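Local coordinates for protein alpha-1,4-endofucoidanase (Mariniflexile fucanivorans, PDB 6DLH) that hydrolyses internal alpha-1,4 linkages between fucose units of fucoidan, acting as a retaining endo-enzyme of glycoside hydrolase family 107, at residues A39-G44 with G141-I146; Y80-L85 with G377-T382; D221-D226 with D256-G261; H341-P344 with S350-A353. All blocks are in the same frame, centred on the assembly; numbering follows the deposited sequence.

Contact 1: A39-G44 with G141-I146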
loop_
_atom_site.group_PDB
_atom_site.type_symbol
_atom_site.label_atom_id
_atom_site.label_comp_id
_atom_site.label_asym_id
_atom_site.label_seq_id
_atom_site.Cartn_x
_atom_site.Cartn_y
_atom_site.Cartn_z
ATOM N N ALA A 39 0.818 0.889 -24.584
ATOM C CA ALA A 39 1.879 1.192 -23.638
ATOM C C ALA A 39 2.853 2.196 -24.251
ATOM O O ALA A 39 4.011 2.287 -23.837
ATOM C CB ALA A 39 2.576 -0.081 -23.219
ATOM N N GLU A 40 2.378 2.978 -25.228
ATOM C CA GLU A 40 3.259 3.895 -25.938
ATOM C C GLU A 40 3.771 4.976 -24.983
ATOM O O GLU A 40 4.843 5.546 -25.193
ATOM C CB GLU A 40 2.552 4.460 -27.176
ATOM C CG GLU A 40 3.183 5.722 -27.744
ATOM C CD GLU A 40 4.593 5.582 -28.305
ATOM O OE1 GLU A 40 4.986 4.443 -28.675
ATOM O OE2 GLU A 40 5.302 6.617 -28.367
ATOM N N TRP A 41 2.996 5.254 -23.928
ATOM C CA TRP A 41 3.344 6.279 -22.956
ATOM C C TRP A 41 4.529 5.812 -22.112
ATOM O O TRP A 41 5.203 6.629 -21.495
ATOM C CB TRP A 41 2.136 6.603 -22.071
ATOM C CG TRP A 41 1.635 5.417 -21.305
ATOM C CD1 TRP A 41 0.625 4.579 -21.678
ATOM C CD2 TRP A 41 2.116 4.929 -20.037
ATOM N NE1 TRP A 41 0.440 3.611 -20.729
ATOM C CE2 TRP A 41 1.340 3.797 -19.713
ATOM C CE3 TRP A 41 3.125 5.328 -19.148
ATOM C CZ2 TRP A 41 1.542 3.061 -18.543
ATOM C CZ3 TRP A 41 3.324 4.602 -17.991
ATOM C CH2 TRP A 41 2.541 3.486 -17.693
ATOM N N MET A 42 4.744 4.491 -22.095
ATOM C CA MET A 42 5.791 3.840 -21.327
ATOM C C MET A 42 7.167 4.147 -21.932
ATOM O O MET A 42 8.175 4.099 -21.229
ATOM C CB MET A 42 5.540 2.329 -21.290
ATOM C CG MET A 42 6.566 1.523 -20.523
ATOM S SD MET A 42 5.943 0.814 -18.983
ATOM C CE MET A 42 4.274 0.351 -19.455
ATOM N N ARG A 43 7.202 4.496 -23.226
ATOM C CA ARG A 43 8.444 4.881 -23.882
ATOM C C ARG A 43 8.912 6.234 -23.351
ATOM O O ARG A 43 8.192 7.227 -23.453
ATOM C CB ARG A 43 8.302 4.853 -25.408
ATOM C CG ARG A 43 8.368 3.450 -25.994
ATOM C CD ARG A 43 8.078 3.350 -27.480
ATOM N NE ARG A 43 9.166 3.809 -28.330
ATOM C CZ ARG A 43 9.162 4.941 -29.026
ATOM N NH1 ARG A 43 8.068 5.679 -29.086
ATOM N NH2 ARG A 43 10.256 5.340 -29.650
ATOM N N GLY A 44 10.126 6.249 -22.777
ATOM C CA GLY A 44 10.699 7.435 -22.157
ATOM C C GLY A 44 10.242 7.635 -20.710
ATOM O O GLY A 44 10.596 8.634 -20.086
ATOM N N GLY A 141 -0.509 13.914 -10.662
ATOM C CA GLY A 141 -0.131 13.996 -12.061
ATOM C C GLY A 141 0.579 12.742 -12.577
ATOM O O GLY A 141 1.221 12.799 -13.626
ATOM N N LEU A 142 0.401 11.612 -11.878
ATOM C CA LEU A 142 1.147 10.386 -12.139
ATOM C C LEU A 142 0.215 9.259 -12.589
ATOM O O LEU A 142 -0.909 9.153 -12.110
ATOM C CB LEU A 142 1.898 9.979 -10.861
ATOM C CG LEU A 142 3.027 10.914 -10.406
ATOM C CD1 LEU A 142 3.465 10.603 -8.980
ATOM C CD2 LEU A 142 4.225 10.844 -11.346
ATOM N N ARG A 143 0.721 8.401 -13.489
ATOM C CA ARG A 143 0.076 7.159 -13.896
ATOM C C ARG A 143 0.442 6.072 -12.891
ATOM O O ARG A 143 1.245 6.312 -11.992
ATOM C CB ARG A 143 0.474 6.794 -15.335
ATOM C CG ARG A 143 -0.236 7.638 -16.385
ATOM C CD ARG A 143 0.364 7.634 -17.779
ATOM N NE ARG A 143 -0.464 6.809 -18.636
ATOM C CZ ARG A 143 -1.218 7.242 -19.640
ATOM N NH1 ARG A 143 -0.907 8.345 -20.302
ATOM N NH2 ARG A 143 -2.283 6.548 -19.981
ATOM N N THR A 144 -0.174 4.890 -13.023
ATOM C CA THR A 144 0.025 3.829 -12.045
ATOM C C THR A 144 0.304 2.500 -12.746
ATOM O O THR A 144 -0.160 2.256 -13.863
ATOM C CB THR A 144 -1.155 3.727 -11.066
ATOM O OG1 THR A 144 -2.228 3.097 -11.764
ATOM C CG2 THR A 144 -1.621 5.074 -10.563
ATOM N N GLU A 145 1.095 1.665 -12.062
ATOM C CA GLU A 145 1.407 0.296 -12.444
ATOM C C GLU A 145 1.074 -0.563 -11.232
ATOM O O GLU A 145 1.427 -0.198 -10.114
ATOM C CB GLU A 145 2.891 0.179 -12.823
ATOM C CG GLU A 145 3.341 -1.218 -13.247
ATOM C CD GLU A 145 4.841 -1.405 -13.502
ATOM O OE1 GLU A 145 5.660 -0.743 -12.817
ATOM O OE2 GLU A 145 5.201 -2.229 -14.383
ATOM N N ILE A 146 0.391 -1.689 -11.454
ATOM C CA ILE A 146 -0.091 -2.486 -10.339
ATOM C C ILE A 146 0.588 -3.848 -10.354
ATOM O O ILE A 146 0.588 -4.530 -11.380
ATOM C CB ILE A 146 -1.632 -2.594 -10.356
ATOM C CG1 ILE A 146 -2.309 -1.218 -10.281
ATOM C CG2 ILE A 146 -2.117 -3.534 -9.257
ATOM C CD1 ILE A 146 -2.149 -0.503 -8.953
#
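Arg-143 lays its guanidinium flat on one face of the Trp-41 indole, and this one stack is the whole direct contact between 39-44 and 141-146. The planes differ by only 12° and the centres are 3.8 Å apart. Arg-143 NE sits over the middle of the bicycle, 3.5 Å from Trp-41 CD2. Farther out, Arg-143 CZ rides above the five-membered ring, 3.9 Å from its centroid, in a cation-pi contact. On the other side of NE, the Arg-143 CD methylene covers the six-membered ring as a CH-pi donor, 4.1 Å from that centroid. The arginine chain bends at chi3 (105°), which turns the guanidinium from the line of its methylenes into the stacking plane. Trp-41 carries CG between its backbone N and carbonyl carbon (chi1 60°), a torsion that swings the indole off the 3-10 turn toward strand 143-149. Asp-221 holds the guanidinium from outside the two segments through a salt bridge to NE, and Gln-426 adds a weak bond at NH1. Between the two segments, close packing is confined to this stack. Glu-40 and Arg-43, both partly exposed, make no contact with 141-146; they pair with each other in a salt bridge, Arg-43 NH1 to Glu-40 OE2 at 3.0 Å. The stack itself lies near the surface, beside Asp-79 of a calcium site. Because the stack uses the pi face of the guanidinium, NE can still bridge to Asp-221, and Arg-143 serves indole and carboxylate together, each probably restricting its rotation.

Contact 2: Y80-L85 with G377-T382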
loop_
_atom_site.group_PDB
_atom_site.type_symbol
_atom_site.label_atom_id
_atom_site.label_comp_id
_atom_site.label_asym_id
_atom_site.label_seq_id
_atom_site.Cartn_x
_atom_site.Cartn_y
_atom_site.Cartn_z
ATOM N N TYR A 80 5.255 7.631 -13.245
ATOM C CA TYR A 80 4.355 6.654 -12.652
ATOM C C TYR A 80 4.982 6.011 -11.416
ATOM O O TYR A 80 6.193 6.106 -11.197
ATOM C CB TYR A 80 3.910 5.623 -13.699
ATOM C CG TYR A 80 4.975 4.658 -14.163
ATOM C CD1 TYR A 80 5.904 5.012 -15.140
ATOM C CD2 TYR A 80 5.048 3.376 -13.633
ATOM C CE1 TYR A 80 6.879 4.117 -15.565
ATOM C CE2 TYR A 80 6.009 2.469 -14.053
ATOM C CZ TYR A 80 6.934 2.845 -15.014
ATOM O OH TYR A 80 7.890 1.951 -15.408
ATOM N N VAL A 81 4.126 5.363 -10.615
ATOM C CA VAL A 81 4.517 4.622 -9.428
ATOM C C VAL A 81 3.842 3.248 -9.469
ATOM O O VAL A 81 2.659 3.148 -9.801
ATOM C CB VAL A 81 4.122 5.390 -8.153
ATOM C CG1 VAL A 81 4.435 4.602 -6.882
ATOM C CG2 VAL A 81 4.750 6.776 -8.094
ATOM N N GLN A 82 4.607 2.202 -9.118
ATOM C CA GLN A 82 4.096 0.848 -8.972
ATOM C C GLN A 82 3.599 0.637 -7.543
ATOM O O GLN A 82 4.299 0.963 -6.586
ATOM C CB GLN A 82 5.154 -0.198 -9.351
ATOM C CG GLN A 82 4.673 -1.638 -9.181
ATOM C CD GLN A 82 5.691 -2.696 -9.547
ATOM O OE1 GLN A 82 5.944 -3.620 -8.778
ATOM N NE2 GLN A 82 6.285 -2.571 -10.725
ATOM N N LEU A 83 2.380 0.091 -7.434
ATOM C CA LEU A 83 1.728 -0.217 -6.171
ATOM C C LEU A 83 1.421 -1.710 -6.122
ATOM O O LEU A 83 1.191 -2.336 -7.155
ATOM C CB LEU A 83 0.410 0.559 -6.080
ATOM C CG LEU A 83 0.505 2.078 -6.171
ATOM C CD1 LEU A 83 -0.883 2.667 -6.415
ATOM C CD2 LEU A 83 1.129 2.657 -4.905
ATOM N N PRO A 84 1.368 -2.337 -4.930
ATOM C CA PRO A 84 0.874 -3.710 -4.840
ATOM C C PRO A 84 -0.635 -3.685 -5.056
ATOM O O PRO A 84 -1.284 -2.695 -4.711
ATOM C CB PRO A 84 1.162 -4.078 -3.380
ATOM C CG PRO A 84 1.141 -2.748 -2.653
ATOM C CD PRO A 84 1.748 -1.768 -3.629
ATOM N N LEU A 85 -1.160 -4.741 -5.698
ATOM C CA LEU A 85 -2.484 -5.245 -5.361
ATOM C C LEU A 85 -2.291 -6.423 -4.410
ATOM O O LEU A 85 -2.981 -6.511 -3.399
ATOM C CB LEU A 85 -3.277 -5.654 -6.606
ATOM C CG LEU A 85 -4.534 -6.494 -6.348
ATOM C CD1 LEU A 85 -5.469 -5.830 -5.337
ATOM C CD2 LEU A 85 -5.290 -6.775 -7.642
ATOM N N GLY A 377 11.123 2.233 -20.931
ATOM C CA GLY A 377 10.664 2.683 -19.627
ATOM C C GLY A 377 11.336 1.903 -18.508
ATOM O O GLY A 377 11.792 0.779 -18.727
ATOM N N ILE A 378 11.409 2.527 -17.327
ATOM C CA ILE A 378 12.037 1.916 -16.167
ATOM C C ILE A 378 11.171 2.159 -14.935
ATOM O O ILE A 378 10.892 3.307 -14.582
ATOM C CB ILE A 378 13.472 2.442 -15.952
ATOM C CG1 ILE A 378 14.380 2.138 -17.151
ATOM C CG2 ILE A 378 14.039 1.862 -14.658
ATOM C CD1 ILE A 378 15.751 2.779 -17.064
ATOM N N THR A 379 10.745 1.058 -14.298
ATOM C CA THR A 379 10.251 1.113 -12.935
ATOM C C THR A 379 11.432 0.894 -11.999
ATOM O O THR A 379 11.880 -0.234 -11.837
ATOM C CB THR A 379 9.226 0.007 -12.644
ATOM O OG1 THR A 379 8.216 0.029 -13.649
ATOM C CG2 THR A 379 8.580 0.165 -11.285
ATOM N N TRP A 380 11.950 1.968 -11.397
ATOM C CA TRP A 380 12.985 1.764 -10.401
ATOM C C TRP A 380 12.356 1.152 -9.159
ATOM O O TRP A 380 11.324 1.624 -8.685
ATOM C CB TRP A 380 13.726 3.066 -10.071
ATOM C CG TRP A 380 14.847 3.328 -11.028
ATOM C CD1 TRP A 380 14.861 4.223 -12.062
ATOM C CD2 TRP A 380 16.104 2.634 -11.071
ATOM N NE1 TRP A 380 16.060 4.160 -12.721
ATOM C CE2 TRP A 380 16.837 3.186 -12.141
ATOM C CE3 TRP A 380 16.684 1.623 -10.297
ATOM C CZ2 TRP A 380 18.130 2.762 -12.442
ATOM C CZ3 TRP A 380 17.959 1.200 -10.595
ATOM C CH2 TRP A 380 18.662 1.761 -11.661
ATOM N N GLY A 381 12.988 0.087 -8.661
ATOM C CA GLY A 381 12.722 -0.375 -7.314
ATOM C C GLY A 381 13.350 0.601 -6.329
ATOM O O GLY A 381 14.517 0.441 -5.970
ATOM N N THR A 382 12.561 1.604 -5.919
ATOM C CA THR A 382 12.989 2.692 -5.055
ATOM C C THR A 382 12.775 2.295 -3.600
ATOM O O THR A 382 11.658 1.966 -3.215
ATOM C CB THR A 382 12.198 3.975 -5.365
ATOM O OG1 THR A 382 10.797 3.683 -5.287
ATOM C CG2 THR A 382 12.525 4.559 -6.723
#
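Tyr-80 meets Thr-379 at the phenol edge: Thr-379 OG1 lies near the ring plane, close to CE2 and the hydroxyl. The Trp-380 indole, whose CB points away from 80-85, receives Ile-378 CG2 over one face. Tyr-80 OH donates to Thr-379 OG1 at 2.6 Å, a short bond between side chains that cross at about a right angle. Thr-379 OG1 also bonds to His-341 NE2 and Glu-145 OE1, so three groups grip this one buried oxygen and probably fix the threonine rotamer. Its chi1 of -51° sets OG1 opposite the carbonyl carbon, which leaves CG2 opposite the backbone N, 3.6 Å from Gln-82 NE2. Gln-82 runs fully extended, which carries its amide to Glu-145 OE1; that carboxylate oxygen therefore joins Gln-82 and Thr-379. The axes of strands 80-84 and 377-379 come within 8.5 Å, their directions 44° apart, and the two are not direct neighbours, because strand 46-49 lies between them in the parallel sheet. Polar side chains bonded across an intervening strand, on a twisted parallel sheet, are consistent with the interior of the beta/alpha barrel expected for a GH107 enzyme that resembles GH29 fucosidases.

Contact 3: D221-D226 with D256-G261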
loop_
_atom_site.group_PDB
_atom_site.type_symbol
_atom_site.label_atom_id
_atom_site.label_comp_id
_atom_site.label_asym_id
_atom_site.label_seq_id
_atom_site.Cartn_x
_atom_site.Cartn_y
_atom_site.Cartn_z
ATOM N N ASP A 221 -3.001 2.158 -15.009
ATOM C CA ASP A 221 -2.495 2.263 -16.372
ATOM C C ASP A 221 -1.793 0.980 -16.815
ATOM O O ASP A 221 -1.688 0.722 -18.010
ATOM C CB ASP A 221 -1.596 3.485 -16.580
ATOM C CG ASP A 221 -2.291 4.797 -16.285
ATOM O OD1 ASP A 221 -2.408 5.135 -15.099
ATOM O OD2 ASP A 221 -2.714 5.467 -17.247
ATOM N N ALA A 222 -1.304 0.186 -15.853
ATOM C CA ALA A 222 -0.464 -0.964 -16.162
ATOM C C ALA A 222 -0.599 -2.005 -15.062
ATOM O O ALA A 222 -0.823 -1.643 -13.913
ATOM C CB ALA A 222 0.982 -0.537 -16.314
ATOM N N TRP A 223 -0.461 -3.282 -15.448
ATOM C CA TRP A 223 -0.396 -4.414 -14.539
ATOM C C TRP A 223 0.876 -5.211 -14.829
ATOM O O TRP A 223 1.149 -5.542 -15.978
ATOM C CB TRP A 223 -1.611 -5.332 -14.744
ATOM C CG TRP A 223 -2.961 -4.737 -14.483
ATOM C CD1 TRP A 223 -3.702 -3.974 -15.335
ATOM C CD2 TRP A 223 -3.759 -4.915 -13.299
ATOM N NE1 TRP A 223 -4.898 -3.650 -14.755
ATOM C CE2 TRP A 223 -4.961 -4.213 -13.507
ATOM C CE3 TRP A 223 -3.573 -5.592 -12.088
ATOM C CZ2 TRP A 223 -5.967 -4.159 -12.543
ATOM C CZ3 TRP A 223 -4.564 -5.538 -11.133
ATOM C CH2 TRP A 223 -5.744 -4.828 -11.361
ATOM N N CYS A 224 1.638 -5.566 -13.792
ATOM C CA CYS A 224 2.744 -6.483 -14.017
ATOM C C CYS A 224 2.556 -7.716 -13.140
ATOM O O CYS A 224 2.407 -7.584 -11.927
ATOM C CB CYS A 224 4.102 -5.820 -13.796
ATOM S SG CYS A 224 4.368 -5.197 -12.114
ATOM N N PHE A 225 2.572 -8.901 -13.775
ATOM C CA PHE A 225 2.299 -10.163 -13.102
ATOM C C PHE A 225 3.594 -10.941 -12.902
ATOM O O PHE A 225 4.195 -11.417 -13.861
ATOM C CB PHE A 225 1.282 -10.991 -13.897
ATOM C CG PHE A 225 -0.087 -10.365 -13.986
ATOM C CD1 PHE A 225 -0.991 -10.485 -12.938
ATOM C CD2 PHE A 225 -0.468 -9.645 -15.110
ATOM C CE1 PHE A 225 -2.247 -9.895 -13.010
ATOM C CE2 PHE A 225 -1.720 -9.050 -15.179
ATOM C CZ PHE A 225 -2.606 -9.178 -14.131
ATOM N N ASP A 226 3.986 -11.091 -11.636
ATOM C CA ASP A 226 5.218 -11.750 -11.249
ATOM C C ASP A 226 4.983 -13.257 -11.169
ATOM O O ASP A 226 3.839 -13.699 -11.068
ATOM C CB ASP A 226 5.685 -11.204 -9.898
ATOM C CG ASP A 226 7.160 -11.400 -9.595
ATOM O OD1 ASP A 226 7.889 -11.887 -10.484
ATOM O OD2 ASP A 226 7.569 -11.048 -8.464
ATOM N N ASP A 256 -7.451 -10.224 -20.211
ATOM C CA ASP A 256 -8.839 -9.879 -20.496
ATOM C C ASP A 256 -9.523 -9.322 -19.247
ATOM O O ASP A 256 -10.302 -8.378 -19.337
ATOM C CB ASP A 256 -9.625 -11.084 -21.024
ATOM C CG ASP A 256 -9.353 -11.433 -22.479
ATOM O OD1 ASP A 256 -9.114 -10.506 -23.289
ATOM O OD2 ASP A 256 -9.407 -12.631 -22.792
ATOM N N ALA A 257 -9.236 -9.929 -18.090
ATOM C CA ALA A 257 -9.789 -9.487 -16.821
ATOM C C ALA A 257 -9.394 -8.037 -16.537
ATOM O O ALA A 257 -10.178 -7.295 -15.951
ATOM C CB ALA A 257 -9.341 -10.411 -15.719
ATOM N N CYS A 258 -8.180 -7.648 -16.960
ATOM C CA CYS A 258 -7.662 -6.301 -16.782
ATOM C C CYS A 258 -8.287 -5.375 -17.824
ATOM O O CYS A 258 -8.599 -4.218 -17.532
ATOM C CB CYS A 258 -6.137 -6.263 -16.910
ATOM S SG CYS A 258 -5.249 -7.185 -15.624
ATOM N N HIS A 259 -8.456 -5.892 -19.047
ATOM C CA HIS A 259 -8.914 -5.065 -20.153
ATOM C C HIS A 259 -10.421 -4.825 -20.068
ATOM O O HIS A 259 -10.929 -3.898 -20.694
ATOM C CB HIS A 259 -8.464 -5.640 -21.499
ATOM C CG HIS A 259 -7.010 -5.455 -21.777
ATOM N ND1 HIS A 259 -6.172 -6.519 -22.060
ATOM C CD2 HIS A 259 -6.243 -4.342 -21.817
ATOM C CE1 HIS A 259 -4.954 -6.068 -22.275
ATOM N NE2 HIS A 259 -4.971 -4.735 -22.130
ATOM N N ALA A 260 -11.119 -5.649 -19.275
ATOM C CA ALA A 260 -12.538 -5.460 -19.017
ATOM C C ALA A 260 -12.761 -4.134 -18.291
ATOM O O ALA A 260 -13.747 -3.447 -18.555
ATOM C CB ALA A 260 -13.085 -6.632 -18.235
ATOM N N GLY A 261 -11.823 -3.774 -17.400
ATOM C CA GLY A 261 -11.895 -2.541 -16.625
ATOM C C GLY A 261 -11.279 -1.347 -17.353
ATOM O O GLY A 261 -11.869 -0.267 -17.396
#
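Cys-258 reaches from helix 249-259 onto the side chains of strand 222-226, and each of its side-chain atoms meets an aromatic ring. CB comes first: it hangs over the pyrrole part of Trp-223, 3.6 Å from NE1, and makes a CH-pi contact with the five-membered ring. One bond further, SG stands almost exactly on the normal of that ring (4° off), 3.4 Å from its centroid, in a sulfur-aromatic contact. The same sulfur then meets the rim of Phe-225, 3.6 Å from CZ and in the plane of the phenyl ring. SG is thus shared between the face of one ring and the edge of the other. The torsion that sets SG opposite the carbonyl carbon (chi1 -65°) points it at both. Strands 222-226 and 266-269 are parallel neighbours, and helix 249-259 lies in the beta-alpha-beta crossover between them, after the short helix 228-233; the cysteine is one point where this helix rests on strand 222-226, and Ile-267 of the next strand touches all three side chains. An alanine in place of Trp-223 would take away the indole face on which the sulfur sits and is likely to open a gap among Cys-258, Ile-146 and Leu-209 of helix 198-216. Beyond the sulfur, Phe-225 packs edge-to-face with Phe-254 of the same helix and meets the ring of Phe-269, with planes about 20° apart.

Contact 4: H341-P344 with S350-A353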
loop_
_atom_site.group_PDB
_atom_site.type_symbol
_atom_site.label_atom_id
_atom_site.label_comp_id
_atom_site.label_asym_id
_atom_site.label_seq_id
_atom_site.Cartn_x
_atom_site.Cartn_y
_atom_site.Cartn_z
ATOM N N HIS A 341 10.919 -2.494 -21.355
ATOM C CA HIS A 341 10.799 -1.949 -20.014
ATOM C C HIS A 341 11.670 -2.744 -19.044
ATOM O O HIS A 341 11.816 -3.954 -19.179
ATOM C CB HIS A 341 9.321 -1.899 -19.594
ATOM C CG HIS A 341 9.108 -1.859 -18.118
ATOM N ND1 HIS A 341 9.070 -3.007 -17.345
ATOM C CD2 HIS A 341 8.926 -0.825 -17.272
ATOM C CE1 HIS A 341 8.869 -2.680 -16.084
ATOM N NE2 HIS A 341 8.767 -1.347 -16.015
ATOM N N PHE A 342 12.220 -2.043 -18.048
ATOM C CA PHE A 342 13.190 -2.610 -17.124
ATOM C C PHE A 342 12.665 -2.418 -15.701
ATOM O O PHE A 342 12.106 -1.362 -15.405
ATOM C CB PHE A 342 14.553 -1.953 -17.384
ATOM C CG PHE A 342 15.749 -2.507 -16.643
ATOM C CD1 PHE A 342 15.812 -3.837 -16.253
ATOM C CD2 PHE A 342 16.845 -1.699 -16.377
ATOM C CE1 PHE A 342 16.925 -4.336 -15.588
ATOM C CE2 PHE A 342 17.963 -2.197 -15.724
ATOM C CZ PHE A 342 18.006 -3.518 -15.338
ATOM N N PHE A 343 12.844 -3.447 -14.846
ATOM C CA PHE A 343 12.464 -3.395 -13.437
ATOM C C PHE A 343 13.680 -3.601 -12.532
ATOM O O PHE A 343 13.754 -4.586 -11.799
ATOM C CB PHE A 343 11.358 -4.411 -13.118
ATOM C CG PHE A 343 10.641 -4.218 -11.801
ATOM C CD1 PHE A 343 10.884 -3.111 -10.996
ATOM C CD2 PHE A 343 9.695 -5.137 -11.374
ATOM C CE1 PHE A 343 10.206 -2.931 -9.799
ATOM C CE2 PHE A 343 9.001 -4.950 -10.186
ATOM C CZ PHE A 343 9.265 -3.855 -9.391
ATOM N N PRO A 344 14.643 -2.651 -12.492
ATOM C CA PRO A 344 15.841 -2.800 -11.658
ATOM C C PRO A 344 15.596 -2.431 -10.195
ATOM O O PRO A 344 14.545 -1.885 -9.858
ATOM C CB PRO A 344 16.798 -1.781 -12.296
ATOM C CG PRO A 344 15.877 -0.666 -12.760
ATOM C CD PRO A 344 14.618 -1.374 -13.230
ATOM N N SER A 350 17.131 -5.123 -1.993
ATOM C CA SER A 350 15.805 -5.528 -2.435
ATOM C C SER A 350 15.184 -4.455 -3.322
ATOM O O SER A 350 15.804 -3.423 -3.566
ATOM C CB SER A 350 14.917 -5.863 -1.268
ATOM O OG SER A 350 14.661 -4.711 -0.493
ATOM N N TRP A 351 13.964 -4.719 -3.805
ATOM C CA TRP A 351 13.286 -3.806 -4.714
ATOM C C TRP A 351 12.697 -2.610 -3.969
ATOM O O TRP A 351 12.622 -1.528 -4.531
ATOM C CB TRP A 351 12.231 -4.520 -5.574
ATOM C CG TRP A 351 12.781 -5.082 -6.854
ATOM C CD1 TRP A 351 12.921 -4.429 -8.046
ATOM C CD2 TRP A 351 13.304 -6.408 -7.060
ATOM N NE1 TRP A 351 13.498 -5.253 -8.975
ATOM C CE2 TRP A 351 13.740 -6.475 -8.404
ATOM C CE3 TRP A 351 13.463 -7.537 -6.240
ATOM C CZ2 TRP A 351 14.305 -7.628 -8.950
ATOM C CZ3 TRP A 351 14.017 -8.681 -6.783
ATOM C CH2 TRP A 351 14.432 -8.723 -8.121
ATOM N N ASN A 352 12.272 -2.796 -2.715
ATOM C CA ASN A 352 11.370 -1.833 -2.098
ATOM C C ASN A 352 11.991 -1.199 -0.854
ATOM O O ASN A 352 11.386 -0.321 -0.238
ATOM C CB ASN A 352 10.010 -2.459 -1.777
ATOM C CG ASN A 352 10.089 -3.477 -0.658
ATOM O OD1 ASN A 352 11.077 -4.194 -0.538
ATOM N ND2 ASN A 352 9.053 -3.552 0.158
ATOM N N ALA A 353 13.201 -1.638 -0.504
ATOM C CA ALA A 353 13.878 -1.190 0.702
ATOM C C ALA A 353 15.372 -1.438 0.538
ATOM O O ALA A 353 15.787 -2.095 -0.416
ATOM C CB ALA A 353 13.323 -1.931 1.894
#
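Trp-351 NE1 donates to the carbonyl oxygen of Phe-343 at 2.9 Å, a nearly straight bond of 169°. The oxygen lies in the plane of the indole, whereas the nitrogen stands well above the carbonyl plane. The same indole edge turns onto Phe-343 itself: Trp-351 CD1 sits over the phenyl face toward its rim, 3.6 Å from CE1, in an edge-to-face pair with planes at 52°. Phe-343 holds CG opposite its backbone N (chi1 -165°), which brings its ring beside its own carbonyl, where one indole can reach both. Trp-351 CD1 also lies 3.5 Å from Pro-344 O. Lys-345 makes a cation-pi contact with the indole, and His-294 meets it with its ring. A leucine at Trp-351 would have no N-H for Phe-343 O and would probably leave that carbonyl without this donor and the phenyl face less well covered. Within 350-353, Ser-350 OG donates to Ala-353 O at 2.8 Å, linking the two ends of that short segment. The contact folds the loop leading to helix 361-372 back on the end of strand 341-342, which runs beside strand 377-379 and is backed by helix 307-321 through Phe-342.

All four contacts reach one parallel sheet, in which strands 222-226, 143-149, 80-84, 46-49, 377-379 and 341-342 follow side by side. Contact 2 opens at residue 80, after contact 1 has begun, and the two cross along the chain; contacts 3 and 4 then come in series within the span that contact 2 closes. Centres of contacts 2 and 4 are 7 Å apart, those of 1 and 2 10 Å, and those of 3 and 4 19 Å. Backbone bonds of Ile-146 to Ala-222 and Cys-224 join contacts 1 and 3, and Gly-381 N to Pro-344 O joins 2 and 4. They join early and late strands, consistent with a hydrolase barrel apart from the putative Ig-like domains.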